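Local coordinates for substrate binding periplasmic protein (Ralstonia solanacearum, PDB 3LOP), which probably binds leucine or a related amino acid in the cleft between its two lobes, as a type I periplasmic substrate-binding protein, at residues A[297-302]-A[313-318]; A[99-104]-A[307-312]; A[119-124]-A[330-335]. All blocks are in the same frame, centred on the assembly; numbering follows the deposited sequence.

Contact 1: A[297-302]-A[313-318]. With NI (nickel (II) ion), chain H.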
loop_
_atom_site.group_PDB
_atom_site.type_symbol
_atom_site.label_atom_id
_atom_site.label_comp_id
_atom_site.label_asym_id
_atom_site.label_seq_id
_atom_site.Cartn_x
_atom_site.Cartn_y
_atom_site.Cartn_z
ATOM N N ALA A 297 -1.152 0.966 -17.445
ATOM C CA ALA A 297 -0.728 1.407 -18.768
ATOM C C ALA A 297 -0.633 0.242 -19.752
ATOM O O ALA A 297 -1.003 0.382 -20.915
ATOM C CB ALA A 297 0.614 2.130 -18.678
ATOM N N GLU A 298 -0.137 -0.903 -19.288
ATOM C CA GLU A 298 -0.016 -2.077 -20.145
ATOM C C GLU A 298 -1.405 -2.550 -20.567
ATOM O O GLU A 298 -1.616 -2.946 -21.712
ATOM C CB GLU A 298 0.724 -3.195 -19.405
ATOM C CG GLU A 298 0.800 -4.535 -20.142
ATOM C CD GLU A 298 1.490 -4.460 -21.499
ATOM O OE1 GLU A 298 2.222 -3.483 -21.767
ATOM O OE2 GLU A 298 1.306 -5.400 -22.298
ATOM N N ALA A 299 -2.355 -2.505 -19.638
ATOM C CA ALA A 299 -3.715 -2.918 -19.952
ATOM C C ALA A 299 -4.312 -1.956 -20.973
ATOM O O ALA A 299 -4.981 -2.376 -21.913
ATOM C CB ALA A 299 -4.566 -2.944 -18.688
ATOM N N ILE A 300 -4.066 -0.660 -20.791
ATOM C CA ILE A 300 -4.591 0.330 -21.723
ATOM C C ILE A 300 -3.989 0.103 -23.108
ATOM O O ILE A 300 -4.681 0.205 -24.120
ATOM C CB ILE A 300 -4.282 1.764 -21.240
ATOM C CG1 ILE A 300 -5.022 2.029 -19.924
ATOM C CG2 ILE A 300 -4.712 2.776 -22.299
ATOM C CD1 ILE A 300 -4.734 3.382 -19.301
ATOM N N ARG A 301 -2.701 -0.219 -23.144
ATOM C CA ARG A 301 -2.013 -0.471 -24.404
ATOM C C ARG A 301 -2.653 -1.651 -25.131
ATOM O O ARG A 301 -2.898 -1.589 -26.336
ATOM C CB ARG A 301 -0.533 -0.770 -24.150
ATOM C CG ARG A 301 0.295 -0.883 -25.425
ATOM C CD ARG A 301 1.723 -1.319 -25.128
ATOM N NE ARG A 301 1.790 -2.717 -24.713
ATOM C CZ ARG A 301 1.528 -3.747 -25.513
ATOM N NH1 ARG A 301 1.183 -3.537 -26.777
ATOM N NH2 ARG A 301 1.607 -4.988 -25.050
ATOM N N ARG A 302 -2.924 -2.722 -24.392
ATOM C CA ARG A 302 -3.533 -3.914 -24.970
ATOM C C ARG A 302 -4.977 -3.688 -25.403
ATOM O O ARG A 302 -5.486 -4.395 -26.277
ATOM C CB ARG A 302 -3.480 -5.070 -23.968
ATOM C CG ARG A 302 -2.076 -5.511 -23.598
ATOM C CD ARG A 302 -2.126 -6.729 -22.694
ATOM N NE ARG A 302 -0.797 -7.173 -22.288
ATOM C CZ ARG A 302 -0.539 -8.365 -21.758
ATOM N NH1 ARG A 302 -1.520 -9.240 -21.570
ATOM N NH2 ARG A 302 0.702 -8.687 -21.419
ATOM N N ARG A 313 -10.965 -2.940 -18.828
ATOM C CA ARG A 313 -11.299 -3.936 -17.812
ATOM C C ARG A 313 -10.966 -5.320 -18.365
ATOM O O ARG A 313 -10.335 -6.143 -17.704
ATOM C CB ARG A 313 -12.792 -3.871 -17.480
ATOM C CG ARG A 313 -13.231 -4.841 -16.393
ATOM C CD ARG A 313 -14.737 -5.050 -16.423
ATOM N NE ARG A 313 -15.148 -5.726 -17.651
ATOM C CZ ARG A 313 -14.845 -6.988 -17.947
ATOM N NH1 ARG A 313 -14.129 -7.718 -17.101
ATOM N NH2 ARG A 313 -15.247 -7.518 -19.093
ATOM N N HIS A 314 -11.395 -5.557 -19.597
ATOM C CA HIS A 314 -11.169 -6.825 -20.270
ATOM C C HIS A 314 -9.673 -7.135 -20.330
ATOM O O HIS A 314 -9.241 -8.238 -19.995
ATOM C CB HIS A 314 -11.757 -6.742 -21.677
ATOM C CG HIS A 314 -11.833 -8.054 -22.385
ATOM N ND1 HIS A 314 -10.714 -8.752 -22.783
ATOM C CD2 HIS A 314 -12.898 -8.789 -22.783
ATOM C CE1 HIS A 314 -11.088 -9.859 -23.396
ATOM N NE2 HIS A 314 -12.408 -9.907 -23.411
ATOM N N ALA A 315 -8.886 -6.145 -20.741
ATOM C CA ALA A 315 -7.443 -6.308 -20.847
ATOM C C ALA A 315 -6.822 -6.654 -19.495
ATOM O O ALA A 315 -5.935 -7.499 -19.405
ATOM C CB ALA A 315 -6.818 -5.034 -21.408
ATOM N N LEU A 316 -7.295 -5.999 -18.441
ATOM C CA LEU A 316 -6.777 -6.255 -17.106
ATOM C C LEU A 316 -6.987 -7.706 -16.686
ATOM O O LEU A 316 -6.080 -8.344 -16.157
ATOM C CB LEU A 316 -7.451 -5.322 -16.093
ATOM C CG LEU A 316 -7.000 -3.861 -16.116
ATOM C CD1 LEU A 316 -7.998 -3.002 -15.364
ATOM C CD2 LEU A 316 -5.611 -3.748 -15.497
ATOM N N THR A 317 -8.182 -8.231 -16.939
ATOM C CA THR A 317 -8.491 -9.602 -16.559
ATOM C C THR A 317 -7.659 -10.631 -17.313
ATOM O O THR A 317 -7.649 -11.804 -16.948
ATOM C CB THR A 317 -9.983 -9.932 -16.785
ATOM O OG1 THR A 317 -10.268 -9.963 -18.188
ATOM C CG2 THR A 317 -10.862 -8.892 -16.120
ATOM N N GLU A 318 -6.956 -10.203 -18.355
ATOM C CA GLU A 318 -6.159 -11.148 -19.125
ATOM C C GLU A 318 -4.649 -10.977 -19.007
ATOM O O GLU A 318 -3.892 -11.627 -19.727
ATOM C CB GLU A 318 -6.598 -11.111 -20.590
ATOM C CG GLU A 318 -8.096 -11.320 -20.736
ATOM C CD GLU A 318 -8.546 -11.495 -22.165
ATOM O OE1 GLU A 318 -8.161 -10.674 -23.026
ATOM O OE2 GLU A 318 -9.305 -12.453 -22.422
HETATM NI NI NI H . -9.876 -11.502 -24.316
HETATM O O HOH W 1 -0.705 -11.891 -20.800
HETATM O O HOH W 2 -4.383 -8.490 -21.435
HETATM O O HOH W 3 -9.387 -10.132 -26.038
HETATM O O HOH W 4 -11.579 -12.969 -24.801
HETATM O O HOH W 5 -8.474 -13.259 -24.866
#
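The guanidinium of R302 has E318 O near its plane at the edge, with NH1 3.8 Å from that oxygen, and E298 OE2 and a water also lie in plane along its rim. The longer gap to E318 is spanned by water: NH1 donates to water 1, which returns only a weak bond to E318 O. A second water makes the stronger link, accepting from R302 NH1 and donating to A315 O at 2.7 Å. R302 NE is turned the other way, into a nearly straight bond to E298 OE2 (2.8 Å, N-H...O angle 169°); the chain, extended from CG to NE, leads toward E298, and NH1 faces the waters. R301 grips the same carboxylate side-on, its NE on OE1 and its NH2 on OE2, so OE2 takes two donors and the rotation of the E298 carboxylate is largely fixed.

Beneath this polar rim, helices 284-303 and 309-317 of the periplasmic binding protein fold, consecutive in the chain and joined by a short loop, pack with local axes 8.1 Å apart at an angle of 115°. Alanines permit the close approach. A315 CB sits 3.3 Å from A299 O, and the two CB atoms face each other. L316 reaches in from the flank: with CG anti to the carbonyl carbon (chi1 -74°), CD2 swings to 3.5 Å from A299 CB, tighter than usual carbon packing. The buried flank continues past L316 onto P101 and F119, while A297 packs on Y32 and L36 of helix 19-38.

At the exposed end, E318 carries a nickel ion, both carboxylate oxygens binding it, OE2 at 2.2 Å, with waters 3, 4 and 5 completing the ligands seen there. The ring of H314 lies beside the ion, with water 4 in plane at its edge, but its bonding to the metal is doubtful.

Contact 2: A[99-104]-A[307-312]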
loop_
_atom_site.group_PDB
_atom_site.type_symbol
_atom_site.label_atom_id
_atom_site.label_comp_id
_atom_site.label_asym_id
_atom_site.label_seq_id
_atom_site.Cartn_x
_atom_site.Cartn_y
_atom_site.Cartn_z
ATOM N N ARG A 99 -18.701 1.160 -13.737
ATOM C CA ARG A 99 -18.026 0.089 -14.474
ATOM C C ARG A 99 -16.555 0.470 -14.558
ATOM O O ARG A 99 -15.892 0.250 -15.569
ATOM C CB ARG A 99 -18.611 -0.072 -15.881
ATOM C CG ARG A 99 -20.004 -0.683 -15.884
ATOM C CD ARG A 99 -20.540 -0.895 -17.299
ATOM N NE ARG A 99 -20.724 0.368 -18.003
ATOM C CZ ARG A 99 -19.914 0.834 -18.947
ATOM N NH1 ARG A 99 -18.850 0.137 -19.322
ATOM N NH2 ARG A 99 -20.166 2.011 -19.509
ATOM N N LEU A 100 -16.053 1.030 -13.466
ATOM C CA LEU A 100 -14.679 1.501 -13.397
ATOM C C LEU A 100 -13.748 0.580 -12.624
ATOM O O LEU A 100 -13.925 0.369 -11.427
ATOM C CB LEU A 100 -14.657 2.887 -12.748
ATOM C CG LEU A 100 -13.341 3.661 -12.812
ATOM C CD1 LEU A 100 -13.060 4.059 -14.249
ATOM C CD2 LEU A 100 -13.432 4.897 -11.927
ATOM N N PRO A 101 -12.736 0.020 -13.301
ATOM C CA PRO A 101 -11.811 -0.869 -12.598
ATOM C C PRO A 101 -10.896 -0.089 -11.657
ATOM O O PRO A 101 -10.448 1.011 -11.982
ATOM C CB PRO A 101 -11.042 -1.540 -13.734
ATOM C CG PRO A 101 -11.039 -0.497 -14.804
ATOM C CD PRO A 101 -12.445 0.059 -14.745
ATOM N N LEU A 102 -10.656 -0.655 -10.479
ATOM C CA LEU A 102 -9.774 -0.050 -9.488
ATOM C C LEU A 102 -8.505 -0.894 -9.500
ATOM O O LEU A 102 -8.497 -2.025 -9.018
ATOM C CB LEU A 102 -10.421 -0.073 -8.098
ATOM C CG LEU A 102 -9.511 0.198 -6.893
ATOM C CD1 LEU A 102 -8.655 1.422 -7.141
ATOM C CD2 LEU A 102 -10.357 0.379 -5.638
ATOM N N VAL A 103 -7.439 -0.336 -10.066
ATOM C CA VAL A 103 -6.173 -1.043 -10.171
ATOM C C VAL A 103 -5.223 -0.672 -9.046
ATOM O O VAL A 103 -4.984 0.505 -8.779
ATOM C CB VAL A 103 -5.488 -0.745 -11.527
ATOM C CG1 VAL A 103 -4.131 -1.432 -11.596
ATOM C CG2 VAL A 103 -6.376 -1.223 -12.668
ATOM N N GLY A 104 -4.706 -1.693 -8.374
ATOM C CA GLY A 104 -3.758 -1.471 -7.300
ATOM C C GLY A 104 -4.229 -0.718 -6.073
ATOM O O GLY A 104 -3.577 0.242 -5.665
ATOM N N PRO A 307 -9.383 3.341 -26.374
ATOM C CA PRO A 307 -9.925 2.305 -25.493
ATOM C C PRO A 307 -11.057 2.761 -24.586
ATOM O O PRO A 307 -11.040 3.873 -24.061
ATOM C CB PRO A 307 -8.701 1.867 -24.698
ATOM C CG PRO A 307 -7.966 3.152 -24.528
ATOM C CD PRO A 307 -8.037 3.744 -25.926
ATOM N N THR A 308 -12.041 1.884 -24.409
ATOM C CA THR A 308 -13.179 2.175 -23.552
ATOM C C THR A 308 -12.926 1.569 -22.183
ATOM O O THR A 308 -12.001 0.777 -22.000
ATOM C CB THR A 308 -14.478 1.557 -24.094
ATOM O OG1 THR A 308 -14.370 0.128 -24.066
ATOM C CG2 THR A 308 -14.738 2.020 -25.516
ATOM N N ARG A 309 -13.769 1.940 -21.228
ATOM C CA ARG A 309 -13.670 1.443 -19.867
ATOM C C ARG A 309 -13.797 -0.083 -19.884
ATOM O O ARG A 309 -13.096 -0.787 -19.158
ATOM C CB ARG A 309 -14.788 2.070 -19.031
ATOM C CG ARG A 309 -14.496 2.185 -17.554
ATOM C CD ARG A 309 -15.520 3.089 -16.885
ATOM N NE ARG A 309 -15.501 4.437 -17.450
ATOM C CZ ARG A 309 -16.238 5.449 -17.002
ATOM N NH1 ARG A 309 -17.060 5.273 -15.977
ATOM N NH2 ARG A 309 -16.150 6.641 -17.577
ATOM N N GLU A 310 -14.693 -0.585 -20.729
ATOM C CA GLU A 310 -14.923 -2.020 -20.865
ATOM C C GLU A 310 -13.709 -2.746 -21.442
ATOM O O GLU A 310 -13.338 -3.818 -20.968
ATOM C CB GLU A 310 -16.149 -2.265 -21.754
ATOM C CG GLU A 310 -16.362 -3.713 -22.186
ATOM C CD GLU A 310 -16.411 -4.685 -21.022
ATOM O OE1 GLU A 310 -17.071 -4.374 -20.007
ATOM O OE2 GLU A 310 -15.796 -5.768 -21.130
ATOM N N GLN A 311 -13.088 -2.162 -22.462
ATOM C CA GLN A 311 -11.923 -2.781 -23.078
ATOM C C GLN A 311 -10.739 -2.832 -22.119
ATOM O O GLN A 311 -9.984 -3.801 -22.103
ATOM C CB GLN A 311 -11.529 -2.029 -24.350
ATOM C CG GLN A 311 -12.535 -2.176 -25.479
ATOM C CD GLN A 311 -12.160 -1.354 -26.693
ATOM O OE1 GLN A 311 -12.019 -0.134 -26.609
ATOM N NE2 GLN A 311 -11.999 -2.018 -27.832
ATOM N N VAL A 312 -10.579 -1.789 -21.316
ATOM C CA VAL A 312 -9.483 -1.756 -20.361
ATOM C C VAL A 312 -9.720 -2.809 -19.276
ATOM O O VAL A 312 -8.794 -3.500 -18.858
ATOM C CB VAL A 312 -9.344 -0.346 -19.735
ATOM C CG1 VAL A 312 -8.330 -0.365 -18.602
ATOM C CG2 VAL A 312 -8.908 0.644 -20.808
HETATM O O HOH W 6 -15.340 -1.638 -17.331
#
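Two residues before R309, whose side chain lies against R99, L100 and P101, the segment 307-312 starts with P307, packed on I300 and I6. T308 then opens helix 309-317 as its N-cap: its OG1 accepts from Q311 N at 3.1 Å. Q311 OE1 answers with a lone pair, in its carbonyl plane, to T308 N (3.0 Å), completing a capping box.

R309, in the first turn, carries most of the contact. Its aliphatic part passes R99 O, CG coming to 3.1 Å from that oxygen and CD almost as near. CD also meets L100 CD1 at 3.7 Å, and that methyl lies obliquely to the guanidinium; P101 CD approaches R309 CG more loosely. With CG anti to the backbone N (chi1 -154°) and the chain bent at chi3, the guanidinium is carried to A98 O, which accepts from NH1, and NH2 makes a weak bond to A69 O.

This is where one helix begins against the end of another. R99, with positive phi, is the C-prime residue of a Schellman motif that closes helix 94-98, and the chain then enters the parallel sheet of the N-terminal lobe at strand 102-103. The arginine therefore places its charge by a helix C-terminus, where the dipole would favour it. Water 6 donates to R99 O at 2.6 Å and more weakly to R309 O.

E310 follows with its CB 4.4 Å from R99 NH1, at the edge of that guanidinium. Its OE2 forms a salt bridge with R313; OE1 lies 4.9 Å from R99 NH1, not in contact. V312 turns inward, onto V75 of the sheet and L296 of helix 284-303.

Contact 3: A[119-124]-A[330-335]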
loop_
_atom_site.group_PDB
_atom_site.type_symbol
_atom_site.label_atom_id
_atom_site.label_comp_id
_atom_site.label_asym_id
_atom_site.label_seq_id
_atom_site.Cartn_x
_atom_site.Cartn_y
_atom_site.Cartn_z
ATOM N N PHE A 119 -8.737 -4.790 -8.676
ATOM C CA PHE A 119 -7.560 -5.549 -9.078
ATOM C C PHE A 119 -6.359 -5.333 -8.161
ATOM O O PHE A 119 -5.479 -4.516 -8.451
ATOM C CB PHE A 119 -7.173 -5.185 -10.518
ATOM C CG PHE A 119 -8.216 -5.552 -11.537
ATOM C CD1 PHE A 119 -9.350 -4.763 -11.718
ATOM C CD2 PHE A 119 -8.069 -6.702 -12.307
ATOM C CE1 PHE A 119 -10.322 -5.119 -12.652
ATOM C CE2 PHE A 119 -9.033 -7.067 -13.244
ATOM C CZ PHE A 119 -10.162 -6.276 -13.417
ATOM N N PRO A 120 -6.309 -6.064 -7.037
ATOM C CA PRO A 120 -5.190 -5.922 -6.103
ATOM C C PRO A 120 -3.903 -6.425 -6.741
ATOM O O PRO A 120 -3.895 -7.461 -7.412
ATOM C CB PRO A 120 -5.623 -6.781 -4.917
ATOM C CG PRO A 120 -6.445 -7.863 -5.567
ATOM C CD PRO A 120 -7.269 -7.079 -6.567
ATOM N N ILE A 121 -2.817 -5.690 -6.533
ATOM C CA ILE A 121 -1.531 -6.082 -7.090
ATOM C C ILE A 121 -0.626 -6.713 -6.035
ATOM O O ILE A 121 -0.245 -7.876 -6.147
ATOM C CB ILE A 121 -0.802 -4.870 -7.712
ATOM C CG1 ILE A 121 -1.568 -4.383 -8.947
ATOM C CG2 ILE A 121 0.632 -5.243 -8.073
ATOM C CD1 ILE A 121 -0.987 -3.124 -9.582
ATOM N N LYS A 122 -0.305 -5.954 -4.996
ATOM C CA LYS A 122 0.597 -6.454 -3.967
ATOM C C LYS A 122 0.076 -7.611 -3.122
ATOM O O LYS A 122 -1.135 -7.778 -2.937
ATOM C CB LYS A 122 1.034 -5.303 -3.057
ATOM C CG LYS A 122 -0.048 -4.729 -2.168
ATOM C CD LYS A 122 0.339 -3.320 -1.729
ATOM C CE LYS A 122 -0.618 -2.750 -0.696
ATOM N NZ LYS A 122 -0.272 -3.204 0.683
ATOM N N ALA A 123 1.013 -8.418 -2.629
ATOM C CA ALA A 123 0.684 -9.546 -1.767
ATOM C C ALA A 123 -0.149 -8.970 -0.626
ATOM O O ALA A 123 0.070 -7.833 -0.204
ATOM C CB ALA A 123 1.959 -10.191 -1.234
ATOM N N SER A 124 -1.095 -9.764 -0.133
ATOM C CA SER A 124 -2.030 -9.342 0.913
ATOM C C SER A 124 -1.486 -9.185 2.329
ATOM O O SER A 124 -0.396 -9.652 2.653
ATOM C CB SER A 124 -3.192 -10.328 0.967
ATOM O OG SER A 124 -2.778 -11.533 1.595
ATOM N N VAL A 330 2.657 -9.633 -12.761
ATOM C CA VAL A 330 1.275 -9.524 -12.333
ATOM C C VAL A 330 0.396 -10.462 -13.154
ATOM O O VAL A 330 0.465 -10.480 -14.384
ATOM C CB VAL A 330 0.772 -8.076 -12.498
ATOM C CG1 VAL A 330 -0.662 -7.963 -12.018
ATOM C CG2 VAL A 330 1.676 -7.126 -11.726
ATOM N N ASP A 331 -0.417 -11.252 -12.462
ATOM C CA ASP A 331 -1.329 -12.189 -13.107
ATOM C C ASP A 331 -2.729 -11.966 -12.543
ATOM O O ASP A 331 -3.006 -12.323 -11.396
ATOM C CB ASP A 331 -0.869 -13.630 -12.842
ATOM C CG ASP A 331 -1.871 -14.665 -13.321
ATOM O OD1 ASP A 331 -2.766 -14.306 -14.111
ATOM O OD2 ASP A 331 -1.756 -15.843 -12.911
ATOM N N PHE A 332 -3.605 -11.366 -13.348
ATOM C CA PHE A 332 -4.974 -11.099 -12.914
ATOM C C PHE A 332 -5.969 -12.143 -13.408
ATOM O O PHE A 332 -7.173 -11.982 -13.213
ATOM C CB PHE A 332 -5.451 -9.722 -13.401
ATOM C CG PHE A 332 -4.775 -8.554 -12.733
ATOM C CD1 PHE A 332 -4.588 -8.523 -11.352
ATOM C CD2 PHE A 332 -4.388 -7.450 -13.484
ATOM C CE1 PHE A 332 -4.028 -7.403 -10.731
ATOM C CE2 PHE A 332 -3.829 -6.323 -12.872
ATOM C CZ PHE A 332 -3.650 -6.302 -11.493
ATOM N N THR A 333 -5.488 -13.206 -14.045
ATOM C CA THR A 333 -6.401 -14.229 -14.557
ATOM C C THR A 333 -7.118 -14.989 -13.441
ATOM O O THR A 333 -8.219 -15.503 -13.644
ATOM C CB THR A 333 -5.680 -15.229 -15.493
ATOM O OG1 THR A 333 -4.656 -15.925 -14.775
ATOM C CG2 THR A 333 -5.065 -14.492 -16.672
ATOM N N ASP A 334 -6.490 -15.061 -12.271
ATOM C CA ASP A 334 -7.083 -15.719 -11.108
ATOM C C ASP A 334 -7.525 -14.591 -10.181
ATOM O O ASP A 334 -6.703 -14.006 -9.475
ATOM C CB ASP A 334 -6.049 -16.597 -10.397
ATOM C CG ASP A 334 -6.621 -17.300 -9.178
ATOM O OD1 ASP A 334 -7.798 -17.041 -8.837
ATOM O OD2 ASP A 334 -5.898 -18.112 -8.562
ATOM N N ARG A 335 -8.819 -14.290 -10.184
ATOM C CA ARG A 335 -9.350 -13.197 -9.377
ATOM C C ARG A 335 -9.408 -13.454 -7.870
ATOM O O ARG A 335 -9.726 -12.547 -7.100
ATOM C CB ARG A 335 -10.747 -12.805 -9.879
ATOM C CG ARG A 335 -10.837 -12.455 -11.367
ATOM C CD ARG A 335 -9.830 -11.381 -11.779
ATOM N NE ARG A 335 -9.978 -10.130 -11.035
ATOM C CZ ARG A 335 -10.967 -9.257 -11.210
ATOM N NH1 ARG A 335 -11.912 -9.486 -12.112
ATOM N NH2 ARG A 335 -11.009 -8.151 -10.480
#
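A T-shaped pair of phenylalanines, F119 and F332, with R335 stacked on F119, joins the end of strand 118-119 to the loop that follows strand 329-331, largely buried within one lobe. F119 stands in the middle. The guanidinium of R335 lies flat on one face of its ring, planes 5° apart and centres 4.0 Å apart, with NH2 over the ring centre; CZ is close enough to the centroid for a cation-pi interaction. The arginine chain folds back at chi2 and chi3 to bring the group over the ring. P116 O accepts from NH1 and V118 O from NH2, which holds the group's rotation while F119 takes one face.

The edge of F119 points into the face of F332, with centroids 5.2 Å apart and planes at 72°. CD2 sits above the rim of the F332 ring, 3.8 Å from CG, while F119 CB makes a CH-pi contact with the same face. The opposite face of F332 receives V330 CG1. Around its edge, P120 O lies in plane, 3.3 Å from CE1, and I121 CG1 touches CZ at 3.8 Å. I121 also reaches V330 with its other branch, CG2 to CG2 at 4.2 Å, and V295 of helix 284-303 closes on this group.

Beside F332, an Asx turn shapes the loop: D331 OD1 accepts from T333 N at 2.9 Å, met from above the carboxylate plane, and from T333 OG1 on its syn lone pair.

Past I121, K122 belongs to the magnesium site and S124 caps helix 125-138, the next element before strand 144-149 of the second sheet; the course of residues 119-124 is consistent with one of the interlobe crossovers of the type I periplasmic binding protein fold, beside the leucine cleft.

Overall arrangement
All three contacts lie on the same side of the chain's centre, in the lobe built on the five-stranded parallel sheet. Contacts 1 and 2 share helix 309-317: contact 2 holds its start against the entry to strand 102-103, and contact 1 its later turns against helix 284-303. Contacts 1 and 3 are buried, though contact 1 has an exposed, nickel-carrying end; contact 2 is only partly so. Contacts 1 and 2 combine apolar packing with arginines and waters, whereas contact 3, nearest the chain's centre, relies on aromatic and cation-pi packing. L316 joins them, touching P101 and V103 of contact 2 and F119 and F332 of contact 3, while strands 102-103 and 118-119 pair through the backbone.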